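Local coordinates for Exo-beta-1,3-glucanase (Streptomyces sp. SirexAA-E, PDB 4PEY), which hydrolyses laminarin and other beta-1,3-linked glucans successively from their non-reducing ends, yielding glucose and laminaribiose, at residues A[81-85]-A[135-139]; A[496-501]-A[530-536]; A[507-513]-A[535-541]. The protein carries 1 engineered substitution. All blocks are in the same frame, centred on the assembly; numbering follows the deposited sequence. Where two conformers were deposited one is given.

Interaction 1: residues A[81-85]-A[135-139]; sequences GLNPD and RRMHV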
loop_
_atom_site.group_PDB
_atom_site.type_symbol
_atom_site.label_atom_id
_atom_site.label_comp_id
_atom_site.label_asym_id
_atom_site.label_seq_id
_atom_site.Cartn_x
_atom_site.Cartn_y
_atom_site.Cartn_z
ATOM N N GLY A 81 19.717 -9.656 5.692
ATOM C CA GLY A 81 19.989 -10.064 7.057
ATOM C C GLY A 81 18.708 -10.401 7.795
ATOM O O GLY A 81 17.608 -10.091 7.335
ATOM N N LEU A 82 18.844 -11.038 8.949
ATOM C CA LEU A 82 17.695 -11.290 9.798
ATOM C C LEU A 82 17.221 -9.972 10.402
ATOM O O LEU A 82 16.030 -9.774 10.643
ATOM C CB LEU A 82 18.043 -12.300 10.892
ATOM C CG LEU A 82 16.894 -12.740 11.794
ATOM C CD1 LEU A 82 15.770 -13.385 10.987
ATOM C CD2 LEU A 82 17.419 -13.689 12.849
ATOM N N ASN A 83 18.171 -9.066 10.625
ATOM C CA ASN A 83 17.892 -7.762 11.208
ATOM C C ASN A 83 18.382 -6.631 10.294
ATOM O O ASN A 83 19.329 -6.816 9.524
ATOM C CB ASN A 83 18.542 -7.668 12.593
ATOM C CG ASN A 83 17.877 -8.583 13.610
ATOM O OD1 ASN A 83 18.485 -9.539 14.105
ATOM N ND2 ASN A 83 16.620 -8.295 13.924
ATOM N N PRO A 84 17.734 -5.457 10.362
ATOM C CA PRO A 84 18.099 -4.372 9.437
ATOM C C PRO A 84 19.573 -3.946 9.536
ATOM O O PRO A 84 20.204 -3.685 8.512
ATOM C CB PRO A 84 17.171 -3.222 9.858
ATOM C CG PRO A 84 16.035 -3.879 10.564
ATOM C CD PRO A 84 16.590 -5.099 11.223
ATOM N N ASP A 85 20.123 -3.887 10.744
ATOM C CA ASP A 85 21.501 -3.424 10.899
ATOM C C ASP A 85 22.522 -4.454 10.403
ATOM O O ASP A 85 23.713 -4.168 10.362
ATOM C CB ASP A 85 21.781 -3.050 12.358
ATOM C CG ASP A 85 21.047 -1.786 12.781
ATOM O OD1 ASP A 85 21.355 -0.704 12.229
ATOM O OD2 ASP A 85 20.154 -1.870 13.648
ATOM N N ARG A 135 9.787 -0.251 4.931
ATOM C CA ARG A 135 9.581 -1.201 6.037
ATOM C C ARG A 135 10.873 -1.702 6.661
ATOM O O ARG A 135 11.842 -1.947 5.955
ATOM C CB ARG A 135 8.816 -2.441 5.561
ATOM C CG ARG A 135 7.378 -2.229 5.131
ATOM C CD ARG A 135 6.788 -3.555 4.639
ATOM N NE ARG A 135 5.420 -3.418 4.136
ATOM C CZ ARG A 135 4.320 -3.490 4.879
ATOM N NH1 ARG A 135 4.403 -3.693 6.194
ATOM N NH2 ARG A 135 3.129 -3.339 4.300
ATOM N N ARG A 136 10.872 -1.888 7.977
ATOM C CA ARG A 136 11.995 -2.534 8.663
ATOM C C ARG A 136 13.312 -1.845 8.302
ATOM O O ARG A 136 14.320 -2.496 8.033
ATOM C CB ARG A 136 12.047 -4.037 8.317
ATOM C CG ARG A 136 12.761 -4.923 9.335
ATOM C CD ARG A 136 12.849 -6.375 8.834
ATOM N NE ARG A 136 13.530 -7.265 9.775
ATOM C CZ ARG A 136 12.928 -7.882 10.785
ATOM N NH1 ARG A 136 13.620 -8.677 11.591
ATOM N NH2 ARG A 136 11.631 -7.703 10.987
ATOM N N MET A 137 13.291 -0.515 8.307
ATOM C CA MET A 137 14.470 0.282 7.988
ATOM C C MET A 137 15.052 0.901 9.248
ATOM O O MET A 137 14.311 1.283 10.160
ATOM C CB MET A 137 14.113 1.396 6.990
ATOM C CG MET A 137 13.579 0.883 5.657
ATOM S SD MET A 137 14.820 0.064 4.624
ATOM C CE MET A 137 15.852 1.448 4.136
ATOM N N HIS A 138 16.377 1.042 9.286
ATOM C CA HIS A 138 17.022 1.820 10.336
ATOM C C HIS A 138 17.764 2.984 9.707
ATOM O O HIS A 138 18.807 2.786 9.089
ATOM C CB HIS A 138 18.002 0.981 11.165
ATOM C CG HIS A 138 18.600 1.739 12.312
ATOM N ND1 HIS A 138 19.786 1.374 12.916
ATOM C CD2 HIS A 138 18.184 2.862 12.947
ATOM C CE1 HIS A 138 20.061 2.227 13.890
ATOM N NE2 HIS A 138 19.109 3.146 13.921
ATOM N N VAL A 139 17.237 4.197 9.865
ATOM C CA VAL A 139 17.921 5.368 9.321
ATOM C C VAL A 139 18.715 6.039 10.432
ATOM O O VAL A 139 18.140 6.542 11.407
ATOM C CB VAL A 139 16.943 6.381 8.689
ATOM C CG1 VAL A 139 17.723 7.532 8.064
ATOM C CG2 VAL A 139 16.073 5.695 7.636
#

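Interaction 2: residues A[496-501]-A[530-536]; sequences SYCYFN and LGGKGQY. With BGC (beta-D-glucopyranose), chain B.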
loop_
_atom_site.group_PDB
_atom_site.type_symbol
_atom_site.label_atom_id
_atom_site.label_comp_id
_atom_site.label_asym_id
_atom_site.label_seq_id
_atom_site.Cartn_x
_atom_site.Cartn_y
_atom_site.Cartn_z
ATOM N N SER A 496 -10.618 12.574 1.924
ATOM C CA SER A 496 -11.045 12.405 0.536
ATOM C C SER A 496 -10.872 13.724 -0.209
ATOM O O SER A 496 -11.308 14.760 0.288
ATOM C CB SER A 496 -12.508 11.947 0.469
ATOM O OG SER A 496 -12.986 11.912 -0.870
ATOM N N TYR A 497 -10.242 13.687 -1.385
ATOM C CA TYR A 497 -9.948 14.908 -2.149
ATOM C C TYR A 497 -10.659 14.868 -3.500
ATOM O O TYR A 497 -10.815 13.795 -4.083
ATOM C CB TYR A 497 -8.437 15.088 -2.368
ATOM C CG TYR A 497 -7.586 14.672 -1.189
ATOM C CD1 TYR A 497 -7.950 15.000 0.117
ATOM C CD2 TYR A 497 -6.418 13.943 -1.379
ATOM C CE1 TYR A 497 -7.186 14.596 1.200
ATOM C CE2 TYR A 497 -5.654 13.530 -0.305
ATOM C CZ TYR A 497 -6.033 13.871 0.982
ATOM O OH TYR A 497 -5.261 13.465 2.055
ATOM N N CYS A 498 -11.099 16.017 -4.011
ATOM C CA CYS A 498 -11.694 16.026 -5.346
ATOM C C CYS A 498 -10.928 16.929 -6.309
ATOM O O CYS A 498 -10.288 17.908 -5.923
ATOM C CB CYS A 498 -13.181 16.427 -5.306
ATOM S SG CYS A 498 -13.560 18.170 -4.987
ATOM N N TYR A 499 -10.994 16.559 -7.577
ATOM C CA TYR A 499 -10.366 17.303 -8.652
ATOM C C TYR A 499 -11.153 16.961 -9.910
ATOM O O TYR A 499 -10.701 16.211 -10.776
ATOM C CB TYR A 499 -8.880 16.950 -8.767
ATOM C CG TYR A 499 -8.103 17.661 -9.850
ATOM C CD1 TYR A 499 -7.865 19.034 -9.788
ATOM C CD2 TYR A 499 -7.566 16.949 -10.917
ATOM C CE1 TYR A 499 -7.126 19.680 -10.779
ATOM C CE2 TYR A 499 -6.833 17.578 -11.902
ATOM C CZ TYR A 499 -6.616 18.937 -11.834
ATOM O OH TYR A 499 -5.880 19.534 -12.826
ATOM N N PHE A 500 -12.364 17.505 -9.980
ATOM C CA PHE A 500 -13.230 17.274 -11.121
ATOM C C PHE A 500 -12.784 18.182 -12.266
ATOM O O PHE A 500 -13.398 19.214 -12.534
ATOM C CB PHE A 500 -14.699 17.519 -10.740
ATOM C CG PHE A 500 -15.264 16.489 -9.788
ATOM C CD1 PHE A 500 -15.639 15.234 -10.245
ATOM C CD2 PHE A 500 -15.436 16.783 -8.437
ATOM C CE1 PHE A 500 -16.168 14.275 -9.366
ATOM C CE2 PHE A 500 -15.968 15.833 -7.559
ATOM C CZ PHE A 500 -16.330 14.579 -8.026
ATOM N N ASN A 501 -11.701 17.810 -12.943
ATOM C CA ASN A 501 -11.123 18.730 -13.919
ATOM C C ASN A 501 -11.850 18.691 -15.257
ATOM O O ASN A 501 -11.833 19.676 -15.992
ATOM C CB ASN A 501 -9.613 18.475 -14.101
ATOM C CG ASN A 501 -9.295 17.121 -14.718
ATOM O OD1 ASN A 501 -10.057 16.167 -14.596
ATOM N ND2 ASN A 501 -8.143 17.036 -15.377
ATOM N N LEU A 530 -9.205 20.225 -4.691
ATOM C CA LEU A 530 -7.903 20.617 -5.208
ATOM C C LEU A 530 -8.076 21.753 -6.225
ATOM O O LEU A 530 -8.520 21.542 -7.361
ATOM C CB LEU A 530 -7.182 19.404 -5.820
ATOM C CG LEU A 530 -7.108 18.175 -4.891
ATOM C CD1 LEU A 530 -6.445 16.994 -5.581
ATOM C CD2 LEU A 530 -6.397 18.520 -3.574
ATOM N N GLY A 531 -7.756 22.969 -5.799
ATOM C CA GLY A 531 -7.788 24.116 -6.695
ATOM C C GLY A 531 -9.171 24.515 -7.191
ATOM O O GLY A 531 -9.310 25.076 -8.279
ATOM N N GLY A 532 -10.201 24.218 -6.404
ATOM C CA GLY A 532 -11.561 24.599 -6.754
ATOM C C GLY A 532 -12.184 23.816 -7.901
ATOM O O GLY A 532 -13.194 24.237 -8.468
ATOM N N LYS A 533 -11.592 22.677 -8.253
ATOM C CA LYS A 533 -12.142 21.844 -9.315
ATOM C C LYS A 533 -13.202 20.921 -8.721
ATOM O O LYS A 533 -12.907 19.797 -8.279
ATOM C CB LYS A 533 -11.032 21.050 -10.006
ATOM C CG LYS A 533 -9.944 21.931 -10.618
ATOM C CD LYS A 533 -10.477 22.689 -11.816
ATOM C CE LYS A 533 -9.405 23.548 -12.477
ATOM N NZ LYS A 533 -10.001 24.344 -13.583
ATOM N N GLY A 534 -14.441 21.409 -8.730
ATOM C CA GLY A 534 -15.530 20.796 -7.988
ATOM C C GLY A 534 -15.446 21.189 -6.521
ATOM O O GLY A 534 -14.452 21.777 -6.089
ATOM N N GLN A 535 -16.484 20.869 -5.751
ATOM C CA GLN A 535 -16.477 21.108 -4.305
ATOM C C GLN A 535 -17.227 19.994 -3.589
ATOM O O GLN A 535 -18.099 19.346 -4.189
ATOM C CB GLN A 535 -17.137 22.450 -3.937
ATOM C CG GLN A 535 -16.595 23.704 -4.642
ATOM C CD GLN A 535 -15.260 24.196 -4.092
ATOM O OE1 GLN A 535 -14.730 23.658 -3.126
ATOM N NE2 GLN A 535 -14.724 25.244 -4.707
ATOM N N TYR A 536 -16.919 19.811 -2.301
ATOM C CA TYR A 536 -17.728 18.985 -1.405
ATOM C C TYR A 536 -18.831 19.817 -0.771
ATOM O O TYR A 536 -18.623 20.991 -0.453
ATOM C CB TYR A 536 -16.877 18.361 -0.294
ATOM C CG TYR A 536 -15.923 17.305 -0.778
ATOM C CD1 TYR A 536 -14.730 17.655 -1.402
ATOM C CD2 TYR A 536 -16.203 15.951 -0.594
ATOM C CE1 TYR A 536 -13.856 16.687 -1.854
ATOM C CE2 TYR A 536 -15.329 14.968 -1.044
ATOM C CZ TYR A 536 -14.153 15.347 -1.673
ATOM O OH TYR A 536 -13.268 14.391 -2.128
HETATM C C2 BGC B . -2.621 15.855 -5.904
HETATM C C3 BGC B . -2.767 15.037 -7.180
HETATM C C4 BGC B . -3.745 15.723 -8.121
HETATM C C5 BGC B . -3.300 17.157 -8.354
HETATM C C6 BGC B . -4.267 17.865 -9.294
HETATM C C1 BGC B . -2.328 17.321 -6.200
HETATM O O2 BGC B . -1.545 15.329 -5.156
HETATM O O3 BGC B . -3.270 13.756 -6.740
HETATM O O4 BGC B . -3.810 14.994 -9.332
HETATM O O5 BGC B . -3.278 17.839 -7.113
HETATM O O6 BGC B . -3.799 19.174 -9.545
HETATM O O HOH W 1 -10.795 22.135 -15.376
#

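Interaction 3: residues A[507-513]-A[535-541]; sequences RQQHGFQ and QYEHVIN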
loop_
_atom_site.group_PDB
_atom_site.type_symbol
_atom_site.label_atom_id
_atom_site.label_comp_id
_atom_site.label_asym_id
_atom_site.label_seq_id
_atom_site.Cartn_x
_atom_site.Cartn_y
_atom_site.Cartn_z
ATOM N N ARG A 507 -20.571 18.789 -7.918
ATOM C CA ARG A 507 -20.609 18.743 -6.463
ATOM C C ARG A 507 -20.575 17.298 -5.969
ATOM O O ARG A 507 -21.269 16.426 -6.505
ATOM C CB ARG A 507 -21.867 19.436 -5.936
ATOM C CG ARG A 507 -21.854 20.936 -6.163
ATOM C CD ARG A 507 -20.693 21.583 -5.420
ATOM N NE ARG A 507 -20.654 23.036 -5.590
ATOM C CZ ARG A 507 -19.864 23.684 -6.443
ATOM N NH1 ARG A 507 -19.012 23.023 -7.225
ATOM N NH2 ARG A 507 -19.911 25.012 -6.499
ATOM N N GLN A 508 -19.765 17.065 -4.942
ATOM C CA GLN A 508 -19.668 15.773 -4.268
ATOM C C GLN A 508 -20.325 15.963 -2.909
ATOM O O GLN A 508 -19.865 16.792 -2.135
ATOM C CB GLN A 508 -18.201 15.351 -4.127
ATOM C CG GLN A 508 -17.954 14.092 -3.291
ATOM C CD GLN A 508 -18.227 12.800 -4.049
ATOM O OE1 GLN A 508 -18.159 12.752 -5.284
ATOM N NE2 GLN A 508 -18.532 11.740 -3.309
ATOM N N GLN A 509 -21.410 15.251 -2.612
ATOM C CA GLN A 509 -22.142 15.566 -1.384
ATOM C C GLN A 509 -21.275 15.386 -0.136
ATOM O O GLN A 509 -21.306 16.215 0.779
ATOM C CB GLN A 509 -23.406 14.716 -1.271
ATOM C CG GLN A 509 -24.389 15.214 -0.238
ATOM C CD GLN A 509 -25.824 14.803 -0.559
ATOM O OE1 GLN A 509 -26.248 14.802 -1.717
ATOM N NE2 GLN A 509 -26.572 14.458 0.466
ATOM N N HIS A 510 -20.484 14.318 -0.105
ATOM C CA HIS A 510 -19.636 14.046 1.051
ATOM C C HIS A 510 -18.496 13.099 0.703
ATOM O O HIS A 510 -18.534 12.399 -0.316
ATOM C CB HIS A 510 -20.466 13.454 2.196
ATOM C CG HIS A 510 -21.398 12.360 1.766
ATOM N ND1 HIS A 510 -22.741 12.363 2.077
ATOM C CD2 HIS A 510 -21.183 11.239 1.033
ATOM C CE1 HIS A 510 -23.312 11.282 1.569
ATOM N NE2 HIS A 510 -22.390 10.587 0.926
ATOM N N GLY A 511 -17.472 13.081 1.550
ATOM C CA GLY A 511 -16.411 12.097 1.421
ATOM C C GLY A 511 -16.794 10.785 2.090
ATOM O O GLY A 511 -16.369 9.710 1.657
ATOM N N PHE A 512 -17.613 10.879 3.137
ATOM C CA PHE A 512 -17.917 9.756 4.020
ATOM C C PHE A 512 -19.417 9.636 4.230
ATOM O O PHE A 512 -20.118 10.646 4.285
ATOM C CB PHE A 512 -17.194 9.943 5.357
ATOM C CG PHE A 512 -15.723 10.150 5.197
ATOM C CD1 PHE A 512 -15.208 11.415 4.957
ATOM C CD2 PHE A 512 -14.858 9.070 5.225
ATOM C CE1 PHE A 512 -13.847 11.602 4.767
ATOM C CE2 PHE A 512 -13.503 9.249 5.042
ATOM C CZ PHE A 512 -12.994 10.516 4.807
ATOM N N GLN A 513 -19.904 8.404 4.341
ATOM C CA GLN A 513 -21.323 8.149 4.576
ATOM C C GLN A 513 -21.436 6.997 5.565
ATOM O O GLN A 513 -20.773 5.967 5.394
ATOM C CB GLN A 513 -22.067 7.816 3.267
ATOM C CG GLN A 513 -23.569 7.597 3.461
ATOM C CD GLN A 513 -24.280 7.085 2.213
ATOM O OE1 GLN A 513 -23.667 6.495 1.318
ATOM N NE2 GLN A 513 -25.585 7.305 2.156
ATOM N N GLN A 535 -16.484 20.869 -5.751
ATOM C CA GLN A 535 -16.477 21.108 -4.305
ATOM C C GLN A 535 -17.227 19.994 -3.589
ATOM O O GLN A 535 -18.099 19.346 -4.189
ATOM C CB GLN A 535 -17.137 22.450 -3.937
ATOM C CG GLN A 535 -16.595 23.704 -4.642
ATOM C CD GLN A 535 -15.260 24.196 -4.092
ATOM O OE1 GLN A 535 -14.730 23.658 -3.126
ATOM N NE2 GLN A 535 -14.724 25.244 -4.707
ATOM N N TYR A 536 -16.919 19.811 -2.301
ATOM C CA TYR A 536 -17.728 18.985 -1.405
ATOM C C TYR A 536 -18.831 19.817 -0.771
ATOM O O TYR A 536 -18.623 20.991 -0.453
ATOM C CB TYR A 536 -16.877 18.361 -0.294
ATOM C CG TYR A 536 -15.923 17.305 -0.778
ATOM C CD1 TYR A 536 -14.730 17.655 -1.402
ATOM C CD2 TYR A 536 -16.203 15.951 -0.594
ATOM C CE1 TYR A 536 -13.856 16.687 -1.854
ATOM C CE2 TYR A 536 -15.329 14.968 -1.044
ATOM C CZ TYR A 536 -14.153 15.347 -1.673
ATOM O OH TYR A 536 -13.268 14.391 -2.128
ATOM N N GLU A 537 -19.998 19.214 -0.583
ATOM C CA GLU A 537 -21.087 19.888 0.118
ATOM C C GLU A 537 -20.943 19.725 1.627
ATOM O O GLU A 537 -21.357 20.597 2.400
ATOM C CB GLU A 537 -22.438 19.344 -0.360
ATOM C CG GLU A 537 -22.666 19.617 -1.835
ATOM C CD GLU A 537 -24.025 19.176 -2.331
ATOM O OE1 GLU A 537 -24.514 18.119 -1.890
ATOM O OE2 GLU A 537 -24.595 19.894 -3.179
ATOM N N HIS A 538 -20.369 18.592 2.031
ATOM C CA HIS A 538 -20.198 18.236 3.436
ATOM C C HIS A 538 -19.005 17.302 3.580
ATOM O O HIS A 538 -18.440 16.847 2.585
ATOM C CB HIS A 538 -21.457 17.561 3.997
ATOM C CG HIS A 538 -22.659 18.455 4.023
ATOM N ND1 HIS A 538 -22.775 19.515 4.895
ATOM C CD2 HIS A 538 -23.793 18.451 3.279
ATOM C CE1 HIS A 538 -23.931 20.126 4.690
ATOM N NE2 HIS A 538 -24.568 19.499 3.717
ATOM N N VAL A 539 -18.637 17.005 4.823
ATOM C CA VAL A 539 -17.574 16.044 5.103
ATOM C C VAL A 539 -18.125 14.616 5.187
ATOM O O VAL A 539 -17.678 13.717 4.466
ATOM C CB VAL A 539 -16.847 16.398 6.418
ATOM C CG1 VAL A 539 -15.825 15.328 6.776
ATOM C CG2 VAL A 539 -16.169 17.760 6.290
ATOM N N ILE A 540 -19.087 14.409 6.078
ATOM C CA ILE A 540 -19.686 13.096 6.279
ATOM C C ILE A 540 -21.202 13.247 6.369
ATOM O O ILE A 540 -21.693 14.126 7.071
ATOM C CB ILE A 540 -19.123 12.397 7.563
ATOM C CG1 ILE A 540 -19.821 11.049 7.794
ATOM C CG2 ILE A 540 -19.224 13.329 8.780
ATOM C CD1 ILE A 540 -19.108 10.146 8.810
ATOM N N ASN A 541 -21.936 12.411 5.638
ATOM C CA ASN A 541 -23.390 12.542 5.562
ATOM C C ASN A 541 -23.776 13.975 5.177
ATOM O O ASN A 541 -23.408 14.442 4.101
ATOM C CB ASN A 541 -24.039 12.142 6.886
ATOM C CG ASN A 541 -23.838 10.670 7.217
ATOM O OD1 ASN A 541 -23.314 9.898 6.409
ATOM N ND2 ASN A 541 -24.262 10.276 8.407
#

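Interaction 1: residues A[81-85]-A[135-139]
Pro-84 and Arg-136 make the close-packed heart of this contact between two turns. Pro-84 sends its CB toward the opposite segment, and its ring crosses the arginine's side chain at about a right angle, its CG lying 3.4 Å from the carbonyl O of Arg-136 and 3.6 Å from CG of the same residue. A proline suits this buried spot: the apolar ring packs against the aliphatic CG of Arg-136, and its fixed phi suits the start of the short 3-10 segment. Trp-248 packs on the same proline. Because CG of Arg-136 stands anti to the backbone N (chi1 -157°) and the chain runs extended to NE, the guanidinium travels past the proline to the backbone beyond it. In the conformer described, one of two modelled, NH1 gives a hydrogen bond to Leu-82 O at 2.8 Å, bent to 150° and arriving nearly along the C=O axis. A long, weak ion pair with Asp-160 is a further partner of this buried group, and Phe-224 covers it.

The other end is looser and faces solvent. Here the exposed Asp-85 reaches His-138 through polar atoms alone: ND1 donates to OD1 across 2.7 Å, almost perfectly straight at 178°. The carboxylate stands perpendicular to the imidazole, yet OD1 lies in the ring plane and uses its syn lone pair. NE2 of the same ring bonds to Asp-164, so two carboxylates bracket the imidazole and would probably favour its protonated form.

Asn-114, in the connection between strands 110-113 and 116-118, lies beside both segments, bonding Gly-81 O and, weakly, Arg-136 NE. Loops from coils with one coil between them thus meet past the intervening turn, in the right-handed parallel beta-helix of glycoside hydrolase family 55.

Interaction 2: residues A[496-501]-A[530-536]
Cys-498 and Leu-530 start the contact where strand 489-498 ends: Leu-530 N donates to Cys-498 O at 2.8 Å in a nearly straight bond. The second segment then folds into a type I' beta turn from Leu-530 to Lys-533, with Gly-531 and Gly-532 taking the positive phi angles that glycine tolerates easily. The turn brings Lys-533 O back to Phe-500 N, 2.9 Å away, although the donor sits well above the carbonyl plane. Phe-500 is itself the centre of an inverse gamma turn, and its ring edge meets Gly-534 where the bare CA leaves room for it.

Tyr-499 makes a platform for the sugar. C6 of one glucose unit of the bound glycan lies 3.5 Å above the centre of the tyrosine ring, a CH-pi placement typical of carbohydrate sites, while Asn-501 CB covers the opposite face. CG of Lys-533 runs alongside at 3.6 Å from Tyr-499 CE1; the bend at chi2 (-70°) sends the ammonium on to a water shared with Asn-501 O. Leu-530 adds an apolar wall, its CD1 3.6 Å from O5 of the same glucose.

Deeper in, the Tyr-536 hydroxyl donates to Ser-496 OG at 2.8 Å, and that OG also bonds Asn-457. Cys-498 carries SG in the crowded position between backbone N and carbonyl carbon (chi1 73°), from which the small, polarisable sulfur meets the Tyr-536 ring obliquely, 4.4 Å from its centroid.

Tyr-461 stacks edge-to-face with Tyr-499, and Trp-190 does the same with Tyr-497. Strand 489-498 lies between parallel strands 450-458 and 520-529, while strand 535-536, beyond the glycine turn, pairs with strand 507-508.

Interaction 3: residues A[507-513]-A[535-541]
Val-539 O is held by two backbone donors of the facing segment: Phe-512 N, 3.1 Å away and in the carbonyl plane, and Gly-511 N, 3.0 Å away but well above that plane. This lies within the last coils of the right-handed parallel beta-helix. Val-539 and Ile-540 form a classic beta bulge against the chain that follows their segment, not against 507-513, where Phe-512 and Ile-540 make a single bridge. Before it, strands 507-508 and 535-536 pair in parallel; Gln-508 bonds through its N to Gln-535 O and through its O to Glu-537 N, the usual alternation. Beyond it, Asn-541 N returns to Phe-512 O.

Gln-508 has two roles. Its methylenes lie alongside Tyr-536, with CG 3.6 Å from CE2 of the ring, whereas the bend at chi2 (79°) brings NE2 back to His-510 O in a 3.1 Å bond. Glutamine thus both packs through its methylenes and donates to the carbonyls of His-510 and Tyr-477. At the outer end the Arg-507 guanidinium lies with one face over Gln-535 CG, while Glu-537 turns to a salt bridge with Lys-475. Apolar Ile-540 fits its CG1 against CB of buried Phe-512 at 3.8 Å.

His-510 suits its place by donating from the ring edge: its ND1 meets Asn-541 O at 3.0 Å, with that oxygen about 10° from the imidazole plane.

Interactions 2 and 3 are neighbours, their centres about 11 Å apart. They share Gln-535 and Tyr-536, and their segments alternate along the chain; Phe-500 CZ packs 3.8 Å from Gln-508 OE1. Interaction 2 touches a bound glucose unit. Through the shared Tyr-536, whose side chain lies about 7 Å from that of Ala-458, the engineered residue at the inferred proton-donor position, and about 11 Å from a bound glucose, interaction 3 is tied to the active-site region. Interaction 1 closes earlier in the chain, on the opposite side of its centre and away from the known sites; its centre is about 40 Å from that of interaction 2, and their nearest atoms about 19 Å apart.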